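Local coordinates for protein inner kinetochore subunit cnp3 (Schizosaccharomyces pombe, PDB 6O2D) that is a component of the inner kinetochore that serves, within a network of subunits on centromeric DNA, as a platform for outer kinetochore assembly in chromosome segregation, at residues 64-74 with 132-143; 93-103 with 111-122. One frame throughout, in Å; residues are numbered along the deposited sequence.

Contact 1 of 2, residues 64-74 with 132-143; sequences PSFAAGVVEMP and AVRLYYTHATDT
With chi1 at 77°, Tyr137 CG sits between its own backbone N and carbonyl carbon, and the ring reaches over Gly69 on the partner strand. Gly69 CA lies 3.7 Å from the centroid of the Tyr137 ring, a CH-pi contact over one face. Phe66 CG is anti to the backbone N (chi1 171°), which brings Phe66 CE1 to 3.8 Å from Thr138 CB. Met73 is selenomethionine, and its CE packs 3.7 Å from Leu135 CD1. Glu72 OE1 and Arg134 NH1 form a long salt bridge of 4.0 Å. The oxygen lies well out of the guanidinium plane, so only the charges attract. Glu72 OE2 has its own salt bridge to Lys55. Tyr136 OH and Ser90 OG of the second subunit share a hydrogen bond. Nine backbone hydrogen bonds join the strands, from Thr141 N to Ser65 O at one end to Val133 N to Met73 O at the other. Strands 66-73 and 133-140 thus form a regular antiparallel ladder. They are neighbours in the five-stranded sheet of the cupin domain, and such antiparallel sheets make up the walls of the cupin beta-barrel.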
loop_
_atom_site.group_PDB
_atom_site.type_symbol
_atom_site.label_atom_id
_atom_site.label_comp_id
_atom_site.label_asym_id
_atom_site.label_seq_id
_atom_site.Cartn_x
_atom_site.Cartn_y
_atom_site.Cartn_z
ATOM N N PRO B 64 -14.199 6.260 0.048
ATOM C CA PRO B 64 -14.103 5.339 -1.090
ATOM C C PRO B 64 -12.740 5.316 -1.786
ATOM O O PRO B 64 -12.602 4.644 -2.804
ATOM C CB PRO B 64 -15.174 5.869 -2.044
ATOM C CG PRO B 64 -15.240 7.346 -1.755
ATOM C CD PRO B 64 -14.725 7.580 -0.350
ATOM N N SER B 65 -11.744 6.023 -1.255
ATOM C CA SER B 65 -10.510 6.242 -2.006
ATOM C C SER B 65 -9.447 5.156 -1.811
ATOM O O SER B 65 -8.654 4.921 -2.732
ATOM C CB SER B 65 -9.938 7.626 -1.656
ATOM O OG SER B 65 -8.968 7.565 -0.627
ATOM N N PHE B 66 -9.387 4.493 -0.654
ATOM C CA PHE B 66 -8.273 3.588 -0.376
ATOM C C PHE B 66 -8.727 2.438 0.512
ATOM O O PHE B 66 -9.545 2.630 1.413
ATOM C CB PHE B 66 -7.124 4.364 0.281
ATOM C CG PHE B 66 -6.000 3.502 0.799
ATOM C CD1 PHE B 66 -4.920 3.189 -0.015
ATOM C CD2 PHE B 66 -5.997 3.049 2.120
ATOM C CE1 PHE B 66 -3.868 2.413 0.460
ATOM C CE2 PHE B 66 -4.955 2.271 2.603
ATOM C CZ PHE B 66 -3.887 1.951 1.767
ATOM N N ALA B 67 -8.187 1.247 0.253
ATOM C CA ALA B 67 -8.393 0.083 1.110
ATOM C C ALA B 67 -7.137 -0.779 1.066
ATOM O O ALA B 67 -6.396 -0.756 0.079
ATOM C CB ALA B 67 -9.621 -0.733 0.691
ATOM N N ALA B 68 -6.889 -1.525 2.144
ATOM C CA ALA B 68 -5.722 -2.403 2.200
ATOM C C ALA B 68 -6.006 -3.633 3.055
ATOM O O ALA B 68 -6.820 -3.593 3.987
ATOM C CB ALA B 68 -4.492 -1.660 2.730
ATOM N N GLY B 69 -5.305 -4.719 2.747
ATOM C CA GLY B 69 -5.521 -5.955 3.464
ATOM C C GLY B 69 -4.433 -6.974 3.203
ATOM O O GLY B 69 -3.357 -6.647 2.697
ATOM N N VAL B 70 -4.738 -8.224 3.556
ATOM C CA VAL B 70 -3.809 -9.333 3.401
ATOM C C VAL B 70 -4.514 -10.478 2.689
ATOM O O VAL B 70 -5.688 -10.766 2.955
ATOM C CB VAL B 70 -3.233 -9.796 4.764
ATOM C CG1 VAL B 70 -4.343 -10.030 5.781
ATOM C CG2 VAL B 70 -2.367 -11.052 4.609
ATOM N N VAL B 71 -3.792 -11.101 1.757
ATOM C CA VAL B 71 -4.217 -12.298 1.046
ATOM C C VAL B 71 -3.126 -13.342 1.232
ATOM O O VAL B 71 -1.934 -13.014 1.173
ATOM C CB VAL B 71 -4.464 -12.026 -0.463
ATOM C CG1 VAL B 71 -4.557 -13.330 -1.263
ATOM C CG2 VAL B 71 -5.702 -11.172 -0.670
ATOM N N GLU B 72 -3.542 -14.597 1.469
ATOM C CA GLU B 72 -2.665 -15.764 1.504
ATOM C C GLU B 72 -3.116 -16.771 0.455
ATOM O O GLU B 72 -4.314 -16.932 0.226
ATOM C CB GLU B 72 -2.667 -16.487 2.856
ATOM C CG GLU B 72 -1.722 -17.669 2.861
ATOM C CD GLU B 72 -1.813 -18.476 4.092
ATOM O OE1 GLU B 72 -1.823 -17.861 5.177
ATOM O OE2 GLU B 72 -1.911 -19.714 3.970
HETATM N N MSE B 73 -2.162 -17.464 -0.160
HETATM C CA MSE B 73 -2.500 -18.479 -1.148
HETATM C C MSE B 73 -1.834 -19.804 -0.809
HETATM O O MSE B 73 -0.606 -19.892 -0.721
HETATM C CB MSE B 73 -2.071 -17.989 -2.520
HETATM C CG MSE B 73 -2.979 -16.879 -2.967
HETATM SE SE MSE B 73 -2.691 -16.355 -4.783
HETATM C CE MSE B 73 -1.039 -15.353 -4.582
ATOM N N PRO B 74 -2.644 -20.836 -0.603
ATOM C CA PRO B 74 -2.095 -22.162 -0.307
ATOM C C PRO B 74 -1.274 -22.693 -1.473
ATOM O O PRO B 74 -1.210 -22.114 -2.558
ATOM C CB PRO B 74 -3.344 -23.018 -0.057
ATOM C CG PRO B 74 -4.464 -22.030 0.167
ATOM C CD PRO B 74 -4.116 -20.822 -0.624
ATOM N N ALA B 132 2.848 -21.625 1.634
ATOM C CA ALA B 132 1.781 -20.684 1.314
ATOM C C ALA B 132 2.347 -19.287 1.096
ATOM O O ALA B 132 3.306 -18.875 1.751
ATOM C CB ALA B 132 0.716 -20.653 2.415
ATOM N N VAL B 133 1.752 -18.553 0.166
ATOM C CA VAL B 133 2.177 -17.191 -0.126
ATOM C C VAL B 133 1.252 -16.266 0.638
ATOM O O VAL B 133 0.057 -16.548 0.774
ATOM C CB VAL B 133 2.133 -16.887 -1.634
ATOM C CG1 VAL B 133 2.349 -15.386 -1.878
ATOM C CG2 VAL B 133 3.162 -17.740 -2.372
ATOM N N ARG B 134 1.799 -15.171 1.150
ATOM C CA ARG B 134 1.044 -14.234 1.958
ATOM C C ARG B 134 1.382 -12.874 1.349
ATOM O O ARG B 134 2.567 -12.565 1.130
ATOM C CB ARG B 134 1.440 -14.326 3.445
ATOM C CG ARG B 134 1.074 -13.096 4.269
ATOM C CD ARG B 134 1.701 -13.032 5.682
ATOM N NE ARG B 134 1.706 -14.258 6.497
ATOM C CZ ARG B 134 0.627 -14.863 6.986
ATOM N NH1 ARG B 134 -0.588 -14.420 6.691
ATOM N NH2 ARG B 134 0.770 -15.958 7.722
ATOM N N LEU B 135 0.350 -12.073 1.028
ATOM C CA LEU B 135 0.563 -10.779 0.384
ATOM C C LEU B 135 -0.113 -9.660 1.149
ATOM O O LEU B 135 -1.218 -9.825 1.665
ATOM C CB LEU B 135 0.033 -10.756 -1.048
ATOM C CG LEU B 135 0.331 -11.866 -2.040
ATOM C CD1 LEU B 135 -0.805 -11.959 -3.072
ATOM C CD2 LEU B 135 1.670 -11.601 -2.695
ATOM N N TYR B 136 0.531 -8.498 1.133
ATOM C CA TYR B 136 -0.078 -7.248 1.562
ATOM C C TYR B 136 -0.576 -6.495 0.333
ATOM O O TYR B 136 0.219 -6.165 -0.553
ATOM C CB TYR B 136 0.934 -6.404 2.340
ATOM C CG TYR B 136 0.434 -5.023 2.660
ATOM C CD1 TYR B 136 -0.617 -4.843 3.547
ATOM C CD2 TYR B 136 1.001 -3.901 2.076
ATOM C CE1 TYR B 136 -1.083 -3.592 3.853
ATOM C CE2 TYR B 136 0.533 -2.634 2.378
ATOM C CZ TYR B 136 -0.508 -2.492 3.265
ATOM O OH TYR B 136 -0.991 -1.245 3.573
ATOM N N TYR B 137 -1.879 -6.226 0.270
ATOM C CA TYR B 137 -2.450 -5.555 -0.891
ATOM C C TYR B 137 -3.006 -4.188 -0.516
ATOM O O TYR B 137 -3.453 -3.961 0.612
ATOM C CB TYR B 137 -3.559 -6.395 -1.554
ATOM C CG TYR B 137 -4.907 -6.390 -0.845
ATOM C CD1 TYR B 137 -5.836 -5.374 -1.060
ATOM C CD2 TYR B 137 -5.260 -7.421 0.018
ATOM C CE1 TYR B 137 -7.065 -5.368 -0.408
ATOM C CE2 TYR B 137 -6.493 -7.433 0.665
ATOM C CZ TYR B 137 -7.386 -6.402 0.455
ATOM O OH TYR B 137 -8.607 -6.415 1.101
ATOM N N THR B 138 -2.969 -3.279 -1.485
ATOM C CA THR B 138 -3.676 -2.012 -1.407
ATOM C C THR B 138 -4.345 -1.787 -2.751
ATOM O O THR B 138 -3.776 -2.124 -3.793
ATOM C CB THR B 138 -2.735 -0.838 -1.068
ATOM O OG1 THR B 138 -1.931 -0.519 -2.205
ATOM C CG2 THR B 138 -1.803 -1.193 0.098
ATOM N N HIS B 139 -5.549 -1.226 -2.733
ATOM C CA HIS B 139 -6.140 -0.693 -3.949
ATOM C C HIS B 139 -6.647 0.715 -3.687
ATOM O O HIS B 139 -6.995 1.070 -2.556
ATOM C CB HIS B 139 -7.262 -1.588 -4.522
ATOM C CG HIS B 139 -8.423 -1.796 -3.607
ATOM N ND1 HIS B 139 -8.590 -2.951 -2.874
ATOM C CD2 HIS B 139 -9.500 -1.020 -3.338
ATOM C CE1 HIS B 139 -9.705 -2.867 -2.170
ATOM N NE2 HIS B 139 -10.276 -1.704 -2.434
ATOM N N ALA B 140 -6.569 1.541 -4.728
ATOM C CA ALA B 140 -6.884 2.957 -4.643
ATOM C C ALA B 140 -7.540 3.394 -5.944
ATOM O O ALA B 140 -7.341 2.788 -7.001
ATOM C CB ALA B 140 -5.631 3.794 -4.352
ATOM N N THR B 141 -8.314 4.471 -5.864
ATOM C CA THR B 141 -8.995 4.987 -7.038
ATOM C C THR B 141 -9.067 6.503 -6.935
ATOM O O THR B 141 -8.956 7.080 -5.848
ATOM C CB THR B 141 -10.389 4.365 -7.196
ATOM O OG1 THR B 141 -11.043 4.923 -8.346
ATOM C CG2 THR B 141 -11.230 4.604 -5.943
ATOM N N ASP B 142 -9.234 7.143 -8.088
ATOM C CA ASP B 142 -9.258 8.601 -8.189
ATOM C C ASP B 142 -10.708 9.062 -8.119
ATOM O O ASP B 142 -11.435 9.018 -9.112
ATOM C CB ASP B 142 -8.584 9.054 -9.479
ATOM C CG ASP B 142 -8.239 10.526 -9.470
ATOM O OD1 ASP B 142 -9.155 11.363 -9.319
ATOM O OD2 ASP B 142 -7.041 10.844 -9.611
ATOM N N THR B 143 -11.124 9.522 -6.937
ATOM C CA THR B 143 -12.534 9.808 -6.698
ATOM C C THR B 143 -13.024 10.968 -7.555
ATOM O O THR B 143 -14.167 10.955 -8.024
ATOM C CB THR B 143 -12.761 10.101 -5.219
ATOM O OG1 THR B 143 -11.936 11.204 -4.819
ATOM C CG2 THR B 143 -12.396 8.879 -4.388
#

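Contact 2 of 2, residues 93-103 with 111-122; sequences ILQGKIEVTVN and KDGVFIVPRGNY
Ile93 is joined to Asp112 and to Gly113, the first residue of strand 113-117, by two backbone hydrogen bonds, Ile93 N to Gly113 O and Asp112 N to Ile93 O, while the axes of the short strand segments 98-102 and 113-117 come within 8.8 Å, run at 30° and meet through side chains. The Phe115 ring reaches across to strand 98-102. Its CG stands between its backbone N and carbonyl carbon (chi1 73°). Val100 comes from the opposite direction, with CG2 3.6 Å from Phe115 CZ and CG1 over one face of the ring. Val102 CG2 approaches obliquely, 4.1 Å from Phe115 CD2. Lys111 bends at chi2 and chi4 and curls round the carbonyl of Leu94. Its NZ bonds to Leu94 O at 3.1 Å, in the carbonyl plane and on a lone pair. A leucine in its place would probably leave Leu94 O without this donor. At the far end, Asn103 links to Tyr122 twice. Asn103 N bonds to Tyr122 O at 3.1 Å, and Tyr122 N bonds to Asn103 OD1 at 2.9 Å. Asn121 ND2 bonds to Pro118 O at 2.9 Å, approaching from above the carbonyl plane. Asn121 OD1 accepts a bond from Leu22 N of the second subunit. Around Phe115, the ring of Phe107 on strand 105-109 meets it edge-to-face, and Phe91 on strand 88-95 meets it with planes at about 20°. Strand 113-117 borders strand 88-95 within the chain. Beyond it, Gly113, Val114 and Phe115 pair with an antiparallel strand of the second subunit, which carries the sheet across the interface.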
loop_
_atom_site.group_PDB
_atom_site.type_symbol
_atom_site.label_atom_id
_atom_site.label_comp_id
_atom_site.label_asym_id
_atom_site.label_seq_id
_atom_site.Cartn_x
_atom_site.Cartn_y
_atom_site.Cartn_z
ATOM N N ILE B 93 4.904 -8.899 -1.576
ATOM C CA ILE B 93 5.001 -10.330 -1.320
ATOM C C ILE B 93 5.842 -10.516 -0.070
ATOM O O ILE B 93 7.050 -10.265 -0.083
ATOM C CB ILE B 93 5.602 -11.078 -2.513
ATOM C CG1 ILE B 93 4.928 -10.599 -3.795
ATOM C CG2 ILE B 93 5.483 -12.596 -2.326
ATOM C CD1 ILE B 93 5.680 -10.920 -5.020
ATOM N N LEU B 94 5.209 -10.999 0.994
ATOM C CA LEU B 94 5.898 -11.192 2.258
ATOM C C LEU B 94 6.542 -12.561 2.371
ATOM O O LEU B 94 7.552 -12.692 3.066
ATOM C CB LEU B 94 4.924 -10.983 3.419
ATOM C CG LEU B 94 4.219 -9.625 3.481
ATOM C CD1 LEU B 94 3.567 -9.454 4.830
ATOM C CD2 LEU B 94 5.180 -8.475 3.201
ATOM N N GLN B 95 5.989 -13.577 1.706
ATOM C CA GLN B 95 6.535 -14.927 1.797
ATOM C C GLN B 95 5.999 -15.771 0.647
ATOM O O GLN B 95 4.882 -15.555 0.168
ATOM C CB GLN B 95 6.212 -15.577 3.150
ATOM C CG GLN B 95 5.037 -16.537 3.154
ATOM C CD GLN B 95 4.982 -17.378 4.418
ATOM O OE1 GLN B 95 5.761 -17.173 5.352
ATOM N NE2 GLN B 95 4.056 -18.330 4.454
ATOM N N GLY B 96 6.810 -16.726 0.207
ATOM C CA GLY B 96 6.376 -17.691 -0.782
ATOM C C GLY B 96 6.925 -17.391 -2.160
ATOM O O GLY B 96 7.792 -16.533 -2.356
ATOM N N LYS B 97 6.382 -18.115 -3.140
ATOM C CA LYS B 97 6.759 -17.933 -4.536
ATOM C C LYS B 97 5.501 -17.868 -5.388
ATOM O O LYS B 97 4.625 -18.732 -5.267
ATOM C CB LYS B 97 7.642 -19.092 -5.027
ATOM C CG LYS B 97 8.443 -19.801 -3.932
ATOM C CD LYS B 97 9.373 -20.868 -4.510
ATOM C CE LYS B 97 9.630 -22.001 -3.525
ATOM N NZ LYS B 97 8.624 -23.093 -3.579
ATOM N N ILE B 98 5.422 -16.855 -6.259
ATOM C CA ILE B 98 4.275 -16.666 -7.141
ATOM C C ILE B 98 4.771 -16.341 -8.541
ATOM O O ILE B 98 5.825 -15.723 -8.715
ATOM C CB ILE B 98 3.318 -15.547 -6.683
ATOM C CG1 ILE B 98 4.014 -14.186 -6.711
ATOM C CG2 ILE B 98 2.753 -15.837 -5.317
ATOM C CD1 ILE B 98 3.095 -13.035 -6.330
ATOM N N GLU B 99 3.970 -16.727 -9.537
ATOM C CA GLU B 99 4.124 -16.302 -10.921
ATOM C C GLU B 99 2.885 -15.504 -11.290
ATOM O O GLU B 99 1.755 -15.991 -11.147
ATOM C CB GLU B 99 4.291 -17.492 -11.857
ATOM C CG GLU B 99 4.471 -17.135 -13.322
ATOM C CD GLU B 99 3.612 -17.997 -14.234
ATOM O OE1 GLU B 99 3.835 -17.991 -15.462
ATOM O OE2 GLU B 99 2.703 -18.681 -13.728
ATOM N N VAL B 100 3.099 -14.281 -11.754
ATOM C CA VAL B 100 2.008 -13.353 -11.987
ATOM C C VAL B 100 2.042 -12.830 -13.421
ATOM O O VAL B 100 3.116 -12.570 -13.975
ATOM C CB VAL B 100 2.040 -12.220 -10.938
ATOM C CG1 VAL B 100 3.440 -11.697 -10.795
ATOM C CG2 VAL B 100 1.084 -11.109 -11.316
ATOM N N THR B 101 0.852 -12.747 -14.027
ATOM C CA THR B 101 0.572 -12.101 -15.311
ATOM C C THR B 101 -0.118 -10.762 -15.152
ATOM O O THR B 101 -1.188 -10.666 -14.528
ATOM C CB THR B 101 -0.245 -12.974 -16.270
ATOM O OG1 THR B 101 0.070 -14.374 -16.151
ATOM C CG2 THR B 101 -0.461 -12.325 -17.703
ATOM N N VAL B 102 0.505 -9.740 -15.737
ATOM C CA VAL B 102 -0.120 -8.446 -15.930
ATOM C C VAL B 102 -0.113 -8.196 -17.427
ATOM O O VAL B 102 0.944 -7.914 -18.002
ATOM C CB VAL B 102 0.612 -7.320 -15.182
ATOM C CG1 VAL B 102 -0.059 -5.978 -15.436
ATOM C CG2 VAL B 102 0.694 -7.625 -13.712
ATOM N N ASN B 103 -1.287 -8.297 -18.062
ATOM C CA ASN B 103 -1.467 -7.966 -19.485
ATOM C C ASN B 103 -0.551 -8.781 -20.403
ATOM O O ASN B 103 0.162 -8.238 -21.252
ATOM C CB ASN B 103 -1.287 -6.466 -19.729
ATOM C CG ASN B 103 -2.465 -5.663 -19.221
ATOM O OD1 ASN B 103 -3.496 -6.230 -18.837
ATOM N ND2 ASN B 103 -2.328 -4.344 -19.218
ATOM N N LYS B 111 9.840 -12.931 -1.887
ATOM C CA LYS B 111 9.804 -11.974 -0.793
ATOM C C LYS B 111 10.478 -10.664 -1.174
ATOM O O LYS B 111 11.516 -10.645 -1.840
ATOM C CB LYS B 111 10.508 -12.576 0.437
ATOM C CG LYS B 111 10.894 -11.570 1.533
ATOM C CD LYS B 111 10.582 -12.070 2.946
ATOM C CE LYS B 111 10.573 -10.919 3.966
ATOM N NZ LYS B 111 9.226 -10.626 4.596
ATOM N N ASP B 112 9.828 -9.566 -0.794
ATOM C CA ASP B 112 10.293 -8.196 -0.996
ATOM C C ASP B 112 10.159 -7.736 -2.438
ATOM O O ASP B 112 10.778 -6.744 -2.831
ATOM C CB ASP B 112 11.734 -8.011 -0.502
ATOM C CG ASP B 112 11.843 -8.137 1.001
ATOM O OD1 ASP B 112 10.794 -8.277 1.666
ATOM O OD2 ASP B 112 12.977 -8.084 1.520
ATOM N N GLY B 113 9.345 -8.420 -3.232
ATOM C CA GLY B 113 8.985 -7.946 -4.552
ATOM C C GLY B 113 7.623 -7.280 -4.457
ATOM O O GLY B 113 6.783 -7.679 -3.652
ATOM N N VAL B 114 7.433 -6.233 -5.255
ATOM C CA VAL B 114 6.154 -5.541 -5.346
ATOM C C VAL B 114 5.809 -5.329 -6.813
ATOM O O VAL B 114 6.694 -5.104 -7.647
ATOM C CB VAL B 114 6.160 -4.194 -4.590
ATOM C CG1 VAL B 114 6.334 -4.424 -3.100
ATOM C CG2 VAL B 114 7.252 -3.281 -5.123
ATOM N N PHE B 115 4.523 -5.413 -7.131
ATOM C CA PHE B 115 4.059 -5.077 -8.462
ATOM C C PHE B 115 2.726 -4.354 -8.344
ATOM O O PHE B 115 2.024 -4.468 -7.336
ATOM C CB PHE B 115 3.961 -6.317 -9.368
ATOM C CG PHE B 115 2.808 -7.222 -9.052
ATOM C CD1 PHE B 115 2.910 -8.171 -8.053
ATOM C CD2 PHE B 115 1.630 -7.146 -9.776
ATOM C CE1 PHE B 115 1.853 -9.016 -7.773
ATOM C CE2 PHE B 115 0.573 -7.990 -9.500
ATOM C CZ PHE B 115 0.686 -8.926 -8.502
ATOM N N ILE B 116 2.410 -3.570 -9.375
ATOM C CA ILE B 116 1.165 -2.822 -9.447
ATOM C C ILE B 116 0.361 -3.332 -10.625
ATOM O O ILE B 116 0.910 -3.749 -11.647
ATOM C CB ILE B 116 1.384 -1.304 -9.606
ATOM C CG1 ILE B 116 2.315 -1.031 -10.797
ATOM C CG2 ILE B 116 1.895 -0.705 -8.319
ATOM C CD1 ILE B 116 2.253 0.388 -11.308
ATOM N N VAL B 117 -0.954 -3.275 -10.484
ATOM C CA VAL B 117 -1.837 -3.469 -11.623
ATOM C C VAL B 117 -2.527 -2.133 -11.855
ATOM O O VAL B 117 -3.468 -1.797 -11.123
ATOM C CB VAL B 117 -2.850 -4.595 -11.370
ATOM C CG1 VAL B 117 -3.672 -4.866 -12.627
ATOM C CG2 VAL B 117 -2.141 -5.851 -10.886
ATOM N N PRO B 118 -2.084 -1.330 -12.823
ATOM C CA PRO B 118 -2.730 -0.034 -13.052
ATOM C C PRO B 118 -4.196 -0.213 -13.409
ATOM O O PRO B 118 -4.638 -1.292 -13.815
ATOM C CB PRO B 118 -1.944 0.564 -14.225
ATOM C CG PRO B 118 -0.648 -0.173 -14.239
ATOM C CD PRO B 118 -0.938 -1.547 -13.719
ATOM N N ARG B 119 -4.950 0.876 -13.268
ATOM C CA ARG B 119 -6.356 0.857 -13.648
ATOM C C ARG B 119 -6.487 0.470 -15.116
ATOM O O ARG B 119 -5.651 0.838 -15.946
ATOM C CB ARG B 119 -6.989 2.228 -13.410
ATOM C CG ARG B 119 -6.918 2.715 -11.967
ATOM C CD ARG B 119 -7.421 4.150 -11.829
ATOM N NE ARG B 119 -6.503 5.113 -12.428
ATOM C CZ ARG B 119 -6.763 6.407 -12.572
ATOM N NH1 ARG B 119 -7.921 6.912 -12.159
ATOM N NH2 ARG B 119 -5.860 7.198 -13.132
ATOM N N GLY B 120 -7.546 -0.278 -15.428
ATOM C CA GLY B 120 -7.833 -0.695 -16.793
ATOM C C GLY B 120 -6.957 -1.811 -17.326
ATOM O O GLY B 120 -6.688 -1.851 -18.526
ATOM N N ASN B 121 -6.498 -2.721 -16.467
ATOM C CA ASN B 121 -5.621 -3.812 -16.878
ATOM C C ASN B 121 -6.122 -5.123 -16.277
ATOM O O ASN B 121 -7.105 -5.153 -15.532
ATOM C CB ASN B 121 -4.169 -3.519 -16.494
ATOM C CG ASN B 121 -3.632 -2.279 -17.184
ATOM O OD1 ASN B 121 -3.122 -2.351 -18.294
ATOM N ND2 ASN B 121 -3.759 -1.134 -16.530
ATOM N N TYR B 122 -5.474 -6.221 -16.663
ATOM C CA TYR B 122 -5.830 -7.568 -16.230
ATOM C C TYR B 122 -4.670 -8.228 -15.492
ATOM O O TYR B 122 -3.503 -8.025 -15.848
ATOM C CB TYR B 122 -6.255 -8.413 -17.448
ATOM C CG TYR B 122 -7.370 -7.752 -18.229
ATOM C CD1 TYR B 122 -7.098 -6.830 -19.231
ATOM C CD2 TYR B 122 -8.698 -8.005 -17.920
ATOM C CE1 TYR B 122 -8.116 -6.202 -19.915
ATOM C CE2 TYR B 122 -9.721 -7.382 -18.597
ATOM C CZ TYR B 122 -9.426 -6.484 -19.594
ATOM O OH TYR B 122 -10.452 -5.871 -20.275
#

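Overall arrangement
Contact 2 is nested along the chain inside the loop that contact 1 closes, and the two centres are about 11 Å apart. The centre of contact 1 is about 1 Å from the centre of the chain. The contacts meet where strand 133-140 borders strand 88-95, through Arg134 O with Leu94 N and Ala132 O with Gln95 NE2, both probable hydrogen bonds. Contact 1 pairs two strands within the five-stranded sheet. Contact 2 packs strand 113-117, outermost in that sheet within this chain, against strand 98-102 of the four-stranded sheet, so it joins the two sheets of the cupin domain. Both contacts also touch the second subunit, so they lie near the dimer interface.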